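Long-range contacts in carboxylase (Deinococcus radiodurans, PDB 5H80), which probably catalyses the ATP-dependent carboxylation of biotin through the biotin carboxylase domain of a single-chain bacterial carboxylase: residues A[458-468]-A[482-493]; A[133-142]-A[294-302]. All blocks are in the same frame, centred on the assembly; numbering follows the deposited sequence.

Contact 1: residues A[458-468]-A[482-493]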
loop_
_atom_site.group_PDB
_atom_site.type_symbol
_atom_site.label_atom_id
_atom_site.label_comp_id
_atom_site.label_asym_id
_atom_site.label_seq_id
_atom_site.Cartn_x
_atom_site.Cartn_y
_atom_site.Cartn_z
ATOM N N ALA A 458 15.451 14.985 -7.427
ATOM C CA ALA A 458 16.071 16.025 -6.522
ATOM C C ALA A 458 15.215 17.213 -6.264
ATOM O O ALA A 458 15.197 17.738 -5.163
ATOM C CB ALA A 458 17.452 16.486 -7.052
ATOM N N PHE A 459 14.541 17.706 -7.297
ATOM C CA PHE A 459 13.644 18.805 -7.128
ATOM C C PHE A 459 12.456 18.554 -6.152
ATOM O O PHE A 459 12.179 19.384 -5.301
ATOM C CB PHE A 459 13.208 19.260 -8.445
ATOM C CG PHE A 459 12.439 20.534 -8.407
ATOM C CD1 PHE A 459 13.124 21.761 -8.380
ATOM C CD2 PHE A 459 11.077 20.559 -8.430
ATOM C CE1 PHE A 459 12.444 22.964 -8.344
ATOM C CE2 PHE A 459 10.419 21.757 -8.352
ATOM C CZ PHE A 459 11.061 22.954 -8.340
ATOM N N LEU A 460 11.901 17.332 -6.242
ATOM C CA LEU A 460 10.835 16.793 -5.340
ATOM C C LEU A 460 11.336 16.769 -3.928
ATOM O O LEU A 460 10.607 17.260 -3.074
ATOM C CB LEU A 460 10.404 15.372 -5.800
ATOM C CG LEU A 460 9.464 15.426 -7.053
ATOM C CD1 LEU A 460 9.137 14.036 -7.614
ATOM C CD2 LEU A 460 8.228 16.276 -7.027
ATOM N N GLN A 461 12.581 16.312 -3.693
ATOM C CA GLN A 461 13.177 16.339 -2.386
ATOM C C GLN A 461 13.391 17.779 -1.878
ATOM O O GLN A 461 13.062 18.059 -0.695
ATOM C CB GLN A 461 14.398 15.419 -2.334
ATOM C CG GLN A 461 13.977 13.955 -2.187
ATOM C CD GLN A 461 15.045 13.005 -2.598
ATOM O OE1 GLN A 461 15.203 12.650 -3.801
ATOM N NE2 GLN A 461 15.823 12.604 -1.640
ATOM N N ALA A 462 13.755 18.745 -2.726
ATOM C CA ALA A 462 13.905 20.101 -2.208
ATOM C C ALA A 462 12.557 20.672 -1.737
ATOM O O ALA A 462 12.430 21.422 -0.717
ATOM C CB ALA A 462 14.558 21.008 -3.236
ATOM N N LEU A 463 11.494 20.344 -2.502
ATOM C CA LEU A 463 10.109 20.719 -2.187
ATOM C C LEU A 463 9.721 20.189 -0.840
ATOM O O LEU A 463 9.263 20.924 0.032
ATOM C CB LEU A 463 9.068 20.295 -3.281
ATOM C CG LEU A 463 9.084 21.023 -4.633
ATOM C CD1 LEU A 463 8.102 20.371 -5.564
ATOM C CD2 LEU A 463 8.801 22.522 -4.485
ATOM N N LEU A 464 9.950 18.910 -0.644
ATOM C CA LEU A 464 9.506 18.272 0.563
ATOM C C LEU A 464 10.205 18.717 1.864
ATOM O O LEU A 464 9.527 18.596 2.896
ATOM C CB LEU A 464 9.585 16.759 0.449
ATOM C CG LEU A 464 8.667 16.116 -0.602
ATOM C CD1 LEU A 464 9.295 14.809 -0.926
ATOM C CD2 LEU A 464 7.185 16.037 -0.130
ATOM N N HIS A 465 11.409 19.238 1.750
ATOM C CA HIS A 465 12.193 19.823 2.888
ATOM C C HIS A 465 11.986 21.308 3.095
ATOM O O HIS A 465 12.471 21.846 4.114
ATOM C CB HIS A 465 13.679 19.538 2.658
ATOM C CG HIS A 465 14.041 18.101 2.824
ATOM N ND1 HIS A 465 14.070 17.231 1.780
ATOM C CD2 HIS A 465 14.459 17.406 3.905
ATOM C CE1 HIS A 465 14.482 16.052 2.192
ATOM N NE2 HIS A 465 14.721 16.130 3.482
ATOM N N HIS A 466 11.304 22.003 2.176
ATOM C CA HIS A 466 11.154 23.417 2.299
ATOM C C HIS A 466 10.182 23.769 3.469
ATOM O O HIS A 466 9.116 23.198 3.610
ATOM C CB HIS A 466 10.743 24.033 0.950
ATOM C CG HIS A 466 10.894 25.529 0.914
ATOM N ND1 HIS A 466 10.042 26.400 1.553
ATOM C CD2 HIS A 466 11.811 26.302 0.295
ATOM C CE1 HIS A 466 10.442 27.641 1.351
ATOM N NE2 HIS A 466 11.521 27.599 0.583
ATOM N N PRO A 467 10.630 24.630 4.381
ATOM C CA PRO A 467 9.799 25.106 5.472
ATOM C C PRO A 467 8.411 25.543 5.122
ATOM O O PRO A 467 7.472 25.456 5.907
ATOM C CB PRO A 467 10.624 26.315 6.001
ATOM C CG PRO A 467 11.985 26.123 5.530
ATOM C CD PRO A 467 11.910 25.318 4.256
ATOM N N ASP A 468 8.288 26.286 4.005
ATOM C CA ASP A 468 7.006 26.726 3.650
ATOM C C ASP A 468 6.070 25.517 3.290
ATOM O O ASP A 468 4.931 25.563 3.600
ATOM C CB ASP A 468 6.982 27.693 2.432
ATOM C CG ASP A 468 7.722 29.009 2.671
ATOM O OD1 ASP A 468 8.031 29.375 3.828
ATOM O OD2 ASP A 468 7.947 29.680 1.630
ATOM N N ARG A 482 9.603 31.070 -6.526
ATOM C CA ARG A 482 10.823 30.610 -5.856
ATOM C C ARG A 482 11.639 29.606 -6.638
ATOM O O ARG A 482 12.476 28.896 -6.068
ATOM C CB ARG A 482 10.407 29.973 -4.563
ATOM C CG ARG A 482 9.763 30.986 -3.646
ATOM C CD ARG A 482 9.171 30.344 -2.419
ATOM N NE ARG A 482 8.736 31.401 -1.517
ATOM C CZ ARG A 482 7.744 32.287 -1.743
ATOM N NH1 ARG A 482 7.534 33.222 -0.840
ATOM N NH2 ARG A 482 6.919 32.253 -2.810
ATOM N N LEU A 483 11.371 29.511 -7.934
ATOM C CA LEU A 483 12.038 28.524 -8.763
ATOM C C LEU A 483 13.598 28.649 -8.667
ATOM O O LEU A 483 14.259 27.645 -8.400
ATOM C CB LEU A 483 11.483 28.615 -10.163
ATOM C CG LEU A 483 12.004 27.739 -11.287
ATOM C CD1 LEU A 483 12.175 26.308 -10.799
ATOM C CD2 LEU A 483 11.040 27.816 -12.463
ATOM N N PRO A 484 14.188 29.878 -8.755
ATOM C CA PRO A 484 15.680 29.738 -8.676
ATOM C C PRO A 484 16.243 29.183 -7.340
ATOM O O PRO A 484 17.142 28.277 -7.372
ATOM C CB PRO A 484 16.208 31.135 -9.027
ATOM C CG PRO A 484 15.072 31.882 -9.681
ATOM C CD PRO A 484 13.779 31.247 -9.171
ATOM N N GLU A 485 15.640 29.558 -6.222
ATOM C CA GLU A 485 16.095 29.061 -4.900
ATOM C C GLU A 485 15.898 27.548 -4.757
ATOM O O GLU A 485 16.783 26.784 -4.253
ATOM C CB GLU A 485 15.444 29.880 -3.750
ATOM C CG GLU A 485 14.185 29.322 -3.036
ATOM C CD GLU A 485 13.692 30.182 -1.835
ATOM O OE1 GLU A 485 13.480 31.393 -2.103
ATOM O OE2 GLU A 485 13.523 29.680 -0.642
ATOM N N LEU A 486 14.762 27.085 -5.262
ATOM C CA LEU A 486 14.406 25.679 -5.213
ATOM C C LEU A 486 15.313 24.814 -6.096
ATOM O O LEU A 486 15.734 23.726 -5.683
ATOM C CB LEU A 486 12.929 25.498 -5.588
ATOM C CG LEU A 486 11.891 25.804 -4.496
ATOM C CD1 LEU A 486 10.461 25.993 -5.068
ATOM C CD2 LEU A 486 11.937 24.682 -3.428
ATOM N N VAL A 487 15.676 25.337 -7.261
ATOM C CA VAL A 487 16.608 24.627 -8.132
ATOM C C VAL A 487 17.967 24.547 -7.513
ATOM O O VAL A 487 18.539 23.488 -7.566
ATOM C CB VAL A 487 16.651 25.103 -9.628
ATOM C CG1 VAL A 487 15.344 24.775 -10.323
ATOM C CG2 VAL A 487 17.001 26.560 -9.798
ATOM N N THR A 488 18.417 25.614 -6.850
ATOM C CA THR A 488 19.687 25.594 -6.050
ATOM C C THR A 488 19.655 24.515 -4.992
ATOM O O THR A 488 20.526 23.621 -4.960
ATOM C CB THR A 488 20.023 26.987 -5.456
ATOM O OG1 THR A 488 20.116 27.970 -6.523
ATOM C CG2 THR A 488 21.340 26.957 -4.543
ATOM N N GLN A 489 18.574 24.489 -4.213
ATOM C CA GLN A 489 18.408 23.563 -3.093
ATOM C C GLN A 489 18.411 22.123 -3.530
ATOM O O GLN A 489 18.889 21.217 -2.801
ATOM C CB GLN A 489 17.119 23.911 -2.367
ATOM C CG GLN A 489 17.251 25.209 -1.530
ATOM C CD GLN A 489 15.921 25.901 -1.278
ATOM O OE1 GLN A 489 14.900 25.246 -1.102
ATOM N NE2 GLN A 489 15.928 27.247 -1.272
ATOM N N ALA A 490 17.834 21.881 -4.707
ATOM C CA ALA A 490 17.757 20.507 -5.268
ATOM C C ALA A 490 19.148 19.891 -5.512
ATOM O O ALA A 490 19.261 18.687 -5.488
ATOM C CB ALA A 490 16.975 20.508 -6.550
ATOM N N ALA A 491 20.213 20.697 -5.686
ATOM C CA ALA A 491 21.555 20.121 -6.013
ATOM C C ALA A 491 22.144 19.296 -4.833
ATOM O O ALA A 491 22.867 18.319 -5.058
ATOM C CB ALA A 491 22.503 21.190 -6.521
ATOM N N GLU A 492 21.740 19.627 -3.604
ATOM C CA GLU A 492 22.025 18.805 -2.393
ATOM C C GLU A 492 21.497 17.375 -2.435
ATOM O O GLU A 492 21.949 16.533 -1.656
ATOM C CB GLU A 492 21.488 19.502 -1.090
ATOM C CG GLU A 492 22.039 18.968 0.271
ATOM C CD GLU A 492 21.094 19.197 1.480
ATOM O OE1 GLU A 492 20.699 18.217 2.202
ATOM O OE2 GLU A 492 20.733 20.373 1.714
ATOM N N TYR A 493 20.550 17.078 -3.316
ATOM C CA TYR A 493 19.972 15.740 -3.399
ATOM C C TYR A 493 20.432 15.019 -4.682
ATOM O O TYR A 493 20.109 13.853 -4.894
ATOM C CB TYR A 493 18.426 15.836 -3.234
ATOM C CG TYR A 493 18.008 16.632 -1.985
ATOM C CD1 TYR A 493 17.741 18.003 -2.070
ATOM C CD2 TYR A 493 17.867 16.013 -0.708
ATOM C CE1 TYR A 493 17.354 18.749 -0.928
ATOM C CE2 TYR A 493 17.484 16.743 0.405
ATOM C CZ TYR A 493 17.251 18.120 0.286
ATOM O OH TYR A 493 16.871 18.871 1.368
HETATM O O HOH W 1 14.339 22.868 0.312
HETATM O O HOH W 2 9.415 31.967 1.247
#
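In a crossed helix pair of the biotin carboxylase C-terminal region, Phe-459 is a knob in a hole made by Leu-483, Leu-486, Val-487 and Ala-490. The axes of 458-465 and 483-490 approach to 8.2 Å at 110°, and alanines occupy the crossing: Ala-462 CB lies 4.1 Å from Ala-490 CB. Phe-459 CG stands anti to its own nitrogen (chi1 -171°), which carries CE1 into the hole, 3.8 Å from Leu-486 CB. Leu-266 of strand 264-270 touches the same phenylalanine.

At the C-terminal end of segment 482-493, Tyr-493 receives Gln-461 CB over one ring face, 4.1 Å from the ring centroid, a CH-pi contact. Its hydroxyl lies over one face of the His-465 ring, whose ND1 donates to Gln-461 O and so fixes the imidazole.

Both nitrogens of His-466 are engaged: ND1 caps the following helix by accepting from Asp-468 N, while NE2 donates to Glu-485 OE2 at 3.1 Å and 164°. The oxygen lies in the imidazole plane, yet it is met from above the carboxylate plane. Asp-468 OD2, bonded to Trp-478 NE1, makes with Arg-482 NE only a long, purely electrostatic salt bridge, with a water bridging the two atoms. A second water joins Ala-462 O, at 2.6 Å, to Gln-489 OE1, at 2.8 Å.

Contact 2: residues A[133-142]-A[294-302]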
loop_
_atom_site.group_PDB
_atom_site.type_symbol
_atom_site.label_atom_id
_atom_site.label_comp_id
_atom_site.label_asym_id
_atom_site.label_seq_id
_atom_site.Cartn_x
_atom_site.Cartn_y
_atom_site.Cartn_z
ATOM N N GLY A 133 -17.878 7.037 -17.963
ATOM C CA GLY A 133 -17.975 8.468 -17.711
ATOM C C GLY A 133 -19.451 8.926 -17.653
ATOM O O GLY A 133 -20.337 8.110 -17.959
ATOM N N PRO A 134 -19.705 10.196 -17.272
ATOM C CA PRO A 134 -21.054 10.763 -17.226
ATOM C C PRO A 134 -21.574 10.863 -18.664
ATOM O O PRO A 134 -20.793 10.551 -19.635
ATOM C CB PRO A 134 -20.871 12.097 -16.546
ATOM C CG PRO A 134 -19.550 12.483 -16.881
ATOM C CD PRO A 134 -18.709 11.227 -16.977
ATOM N N ASP A 135 -22.880 11.244 -18.719
ATOM C CA ASP A 135 -23.610 11.336 -20.013
ATOM C C ASP A 135 -22.980 12.423 -20.840
ATOM O O ASP A 135 -22.450 13.358 -20.287
ATOM C CB ASP A 135 -25.147 11.385 -19.910
ATOM C CG ASP A 135 -25.657 12.584 -19.285
ATOM O OD1 ASP A 135 -25.003 13.663 -19.318
ATOM O OD2 ASP A 135 -26.810 12.481 -18.786
ATOM N N PRO A 136 -22.924 12.258 -22.175
ATOM C CA PRO A 136 -22.413 13.283 -23.060
ATOM C C PRO A 136 -22.883 14.749 -22.874
ATOM O O PRO A 136 -22.036 15.630 -22.969
ATOM C CB PRO A 136 -22.805 12.757 -24.456
ATOM C CG PRO A 136 -22.878 11.262 -24.282
ATOM C CD PRO A 136 -23.472 11.097 -22.941
ATOM N N ASP A 137 -24.154 14.963 -22.551
ATOM C CA ASP A 137 -24.720 16.298 -22.252
ATOM C C ASP A 137 -24.000 16.945 -21.051
ATOM O O ASP A 137 -23.764 18.133 -20.997
ATOM C CB ASP A 137 -26.193 16.187 -21.930
ATOM C CG ASP A 137 -27.042 15.974 -23.138
ATOM O OD1 ASP A 137 -26.615 16.237 -24.280
ATOM O OD2 ASP A 137 -28.156 15.511 -22.938
ATOM N N THR A 138 -23.637 16.106 -20.088
ATOM C CA THR A 138 -22.841 16.566 -18.924
ATOM C C THR A 138 -21.422 16.866 -19.341
ATOM O O THR A 138 -20.832 17.795 -18.816
ATOM C CB THR A 138 -22.874 15.475 -17.832
ATOM O OG1 THR A 138 -24.182 15.303 -17.350
ATOM C CG2 THR A 138 -21.954 15.914 -16.595
ATOM N N LEU A 139 -20.798 16.044 -20.240
ATOM C CA LEU A 139 -19.486 16.310 -20.804
ATOM C C LEU A 139 -19.479 17.700 -21.536
ATOM O O LEU A 139 -18.512 18.519 -21.483
ATOM C CB LEU A 139 -19.023 15.193 -21.782
ATOM C CG LEU A 139 -18.842 13.725 -21.242
ATOM C CD1 LEU A 139 -18.261 12.797 -22.279
ATOM C CD2 LEU A 139 -17.907 13.731 -20.040
ATOM N N ASP A 140 -20.569 17.920 -22.250
ATOM C CA ASP A 140 -20.686 19.193 -23.039
ATOM C C ASP A 140 -20.757 20.368 -22.112
ATOM O O ASP A 140 -20.084 21.390 -22.307
ATOM C CB ASP A 140 -21.924 19.217 -23.946
ATOM C CG ASP A 140 -21.672 18.568 -25.313
ATOM O OD1 ASP A 140 -20.513 18.610 -25.823
ATOM O OD2 ASP A 140 -22.655 18.014 -25.843
ATOM N N LEU A 141 -21.575 20.228 -21.098
ATOM C CA LEU A 141 -21.701 21.235 -20.067
ATOM C C LEU A 141 -20.397 21.531 -19.302
ATOM O O LEU A 141 -19.943 22.670 -19.279
ATOM C CB LEU A 141 -22.810 20.858 -19.148
ATOM C CG LEU A 141 -23.551 22.035 -18.384
ATOM C CD1 LEU A 141 -24.804 21.563 -17.648
ATOM C CD2 LEU A 141 -22.619 22.788 -17.423
ATOM N N PHE A 142 -19.761 20.524 -18.681
ATOM C CA PHE A 142 -18.600 20.806 -17.893
ATOM C C PHE A 142 -17.403 21.141 -18.707
ATOM O O PHE A 142 -16.448 21.610 -18.164
ATOM C CB PHE A 142 -18.347 19.673 -16.840
ATOM C CG PHE A 142 -19.433 19.535 -15.775
ATOM C CD1 PHE A 142 -20.123 20.621 -15.266
ATOM C CD2 PHE A 142 -19.616 18.328 -15.131
ATOM C CE1 PHE A 142 -21.080 20.470 -14.257
ATOM C CE2 PHE A 142 -20.568 18.177 -14.124
ATOM C CZ PHE A 142 -21.289 19.240 -13.685
ATOM N N VAL A 294 -26.840 18.035 -12.183
ATOM C CA VAL A 294 -26.766 17.169 -13.422
ATOM C C VAL A 294 -27.036 15.659 -13.279
ATOM O O VAL A 294 -26.964 14.936 -14.285
ATOM C CB VAL A 294 -25.479 17.368 -14.169
ATOM C CG1 VAL A 294 -25.218 18.863 -14.376
ATOM C CG2 VAL A 294 -24.235 16.733 -13.413
ATOM N N LYS A 295 -27.461 15.194 -12.092
ATOM C CA LYS A 295 -27.700 13.754 -11.902
ATOM C C LYS A 295 -26.463 12.951 -12.254
ATOM O O LYS A 295 -26.477 11.986 -13.032
ATOM C CB LYS A 295 -28.920 13.315 -12.761
ATOM C CG LYS A 295 -30.140 14.196 -12.453
ATOM C CD LYS A 295 -30.581 14.147 -11.003
ATOM C CE LYS A 295 -30.929 12.733 -10.586
ATOM N NZ LYS A 295 -31.654 12.769 -9.292
ATOM N N TYR A 296 -25.344 13.358 -11.645
ATOM C CA TYR A 296 -24.062 12.838 -12.102
ATOM C C TYR A 296 -23.964 11.341 -11.931
ATOM O O TYR A 296 -24.477 10.837 -11.002
ATOM C CB TYR A 296 -22.885 13.568 -11.384
ATOM C CG TYR A 296 -21.571 13.491 -12.019
ATOM C CD1 TYR A 296 -21.154 14.449 -12.988
ATOM C CD2 TYR A 296 -20.731 12.451 -11.782
ATOM C CE1 TYR A 296 -19.876 14.405 -13.595
ATOM C CE2 TYR A 296 -19.481 12.336 -12.398
ATOM C CZ TYR A 296 -19.027 13.265 -13.357
ATOM O OH TYR A 296 -17.856 13.204 -13.960
ATOM N N ARG A 297 -23.338 10.698 -12.944
ATOM C CA ARG A 297 -22.995 9.289 -12.923
ATOM C C ARG A 297 -21.509 9.124 -13.228
ATOM O O ARG A 297 -20.927 9.797 -14.072
ATOM C CB ARG A 297 -23.897 8.432 -13.861
ATOM C CG ARG A 297 -23.769 6.859 -13.624
ATOM C CD ARG A 297 -24.645 6.056 -14.569
ATOM N NE ARG A 297 -26.061 6.348 -14.449
ATOM C CZ ARG A 297 -27.009 5.582 -13.909
ATOM N NH1 ARG A 297 -28.288 6.042 -13.895
ATOM N NH2 ARG A 297 -26.737 4.375 -13.348
ATOM N N CYS A 298 -20.889 8.266 -12.379
ATOM C CA CYS A 298 -19.455 7.845 -12.382
ATOM C C CYS A 298 -18.686 8.846 -11.527
ATOM O O CYS A 298 -19.274 9.259 -10.505
ATOM C CB CYS A 298 -18.847 7.574 -13.761
ATOM S SG CYS A 298 -19.780 6.424 -14.723
ATOM N N LEU A 299 -17.431 9.143 -11.852
ATOM C CA LEU A 299 -16.590 10.022 -11.099
ATOM C C LEU A 299 -16.423 11.401 -11.699
ATOM O O LEU A 299 -16.206 11.510 -12.905
ATOM C CB LEU A 299 -15.206 9.425 -10.813
ATOM C CG LEU A 299 -15.001 8.074 -10.133
ATOM C CD1 LEU A 299 -13.522 7.694 -9.997
ATOM C CD2 LEU A 299 -15.730 8.006 -8.797
ATOM N N GLY A 300 -16.165 12.414 -10.852
ATOM C CA GLY A 300 -15.843 13.726 -11.333
ATOM C C GLY A 300 -15.198 14.513 -10.214
ATOM O O GLY A 300 -15.422 14.068 -9.036
ATOM N N THR A 301 -14.435 15.545 -10.524
ATOM C CA THR A 301 -13.774 16.340 -9.524
ATOM C C THR A 301 -14.253 17.812 -9.762
ATOM O O THR A 301 -14.282 18.210 -10.902
ATOM C CB THR A 301 -12.316 16.242 -9.631
ATOM O OG1 THR A 301 -11.910 14.875 -9.420
ATOM C CG2 THR A 301 -11.534 17.205 -8.723
ATOM N N PHE A 302 -14.501 18.556 -8.689
ATOM C CA PHE A 302 -14.803 19.949 -8.706
ATOM C C PHE A 302 -13.631 20.680 -8.021
ATOM O O PHE A 302 -13.343 20.435 -6.811
ATOM C CB PHE A 302 -16.108 20.162 -8.017
ATOM C CG PHE A 302 -17.218 19.535 -8.711
ATOM C CD1 PHE A 302 -17.864 20.247 -9.748
ATOM C CD2 PHE A 302 -17.532 18.174 -8.525
ATOM C CE1 PHE A 302 -18.890 19.654 -10.482
ATOM C CE2 PHE A 302 -18.523 17.560 -9.309
ATOM C CZ PHE A 302 -19.214 18.323 -10.252
HETATM O O HOH W 3 -24.024 11.348 -16.104
HETATM O O HOH W 4 -24.553 13.726 -15.426
#
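The junction between the N-terminal region of biotin carboxylase and its ATP-binding, ATP-grasp-type region is built here from Pro-134, Thr-138 and Phe-142 packed on Val-294, Tyr-296 and Phe-302. Segment 294-302 leaves helix 277-293 through a Schellman motif, with Lys-295 at positive phi, and then enters strand 299-306.

Tyr-296 meets three residues of 133-142. With chi1 at -161° its ring swings toward that segment, and Pro-134 CB sits over one face, 4.1 Å from the centroid and 23° off the normal, a CH-pi contact. Thr-138 CG2 crosses to Tyr-296 CE1 at 3.9 Å, and Phe-142 CE2 meets that same CE1 at the ring edge. The phenol donates to Leu-299 O at 2.6 Å, from above the carbonyl plane, which ties the ring to the start of strand 299-306. A leucine in its place would probably leave Leu-299 O without this donor and Pro-134 without an aromatic face to rest on.

Phe-302 points its edge at the face of Phe-142 in an offset edge-to-face pair, centroids 5.7 Å apart and planes at 89°, while Phe-142 CZ touches Val-294 CG2 at 3.9 Å. Polar linkage is by water: one molecule donates to Thr-138 OG1 and, at 2.9 Å, to Val-294 O. Both N and OG1 of Thr-138 donate in turn to OD1 of Asp-135, the N-cap residue of helix 136-142.

Around this interface, helix 118-126 packs on Leu-139, helix 145-154 touches Leu-141 and Phe-142, and strand 236-245 pairs with strand 299-306.

Contact 1 and contact 2 are separate interfaces: their centres are 38 Å apart, their nearest atoms about 20 Å, and they lie on opposite sides of the chain's centre. Contact 1 joins helices near the C-terminus whose segments are 14 residues apart at their closest ends, whereas contact 2 brings together segments 152 residues apart, both preceding those of contact 1 along the chain. Summed over both sides, they bury 687 and 424 Å², although contact 2 is the more deeply placed, its centre 15 Å from that of the chain against 23 Å. Contact 2 joins the N-terminal and ATP-binding regions, whereas contact 1 lies in the C-terminal region; no catalytic or substrate-binding role is established for the residues of either.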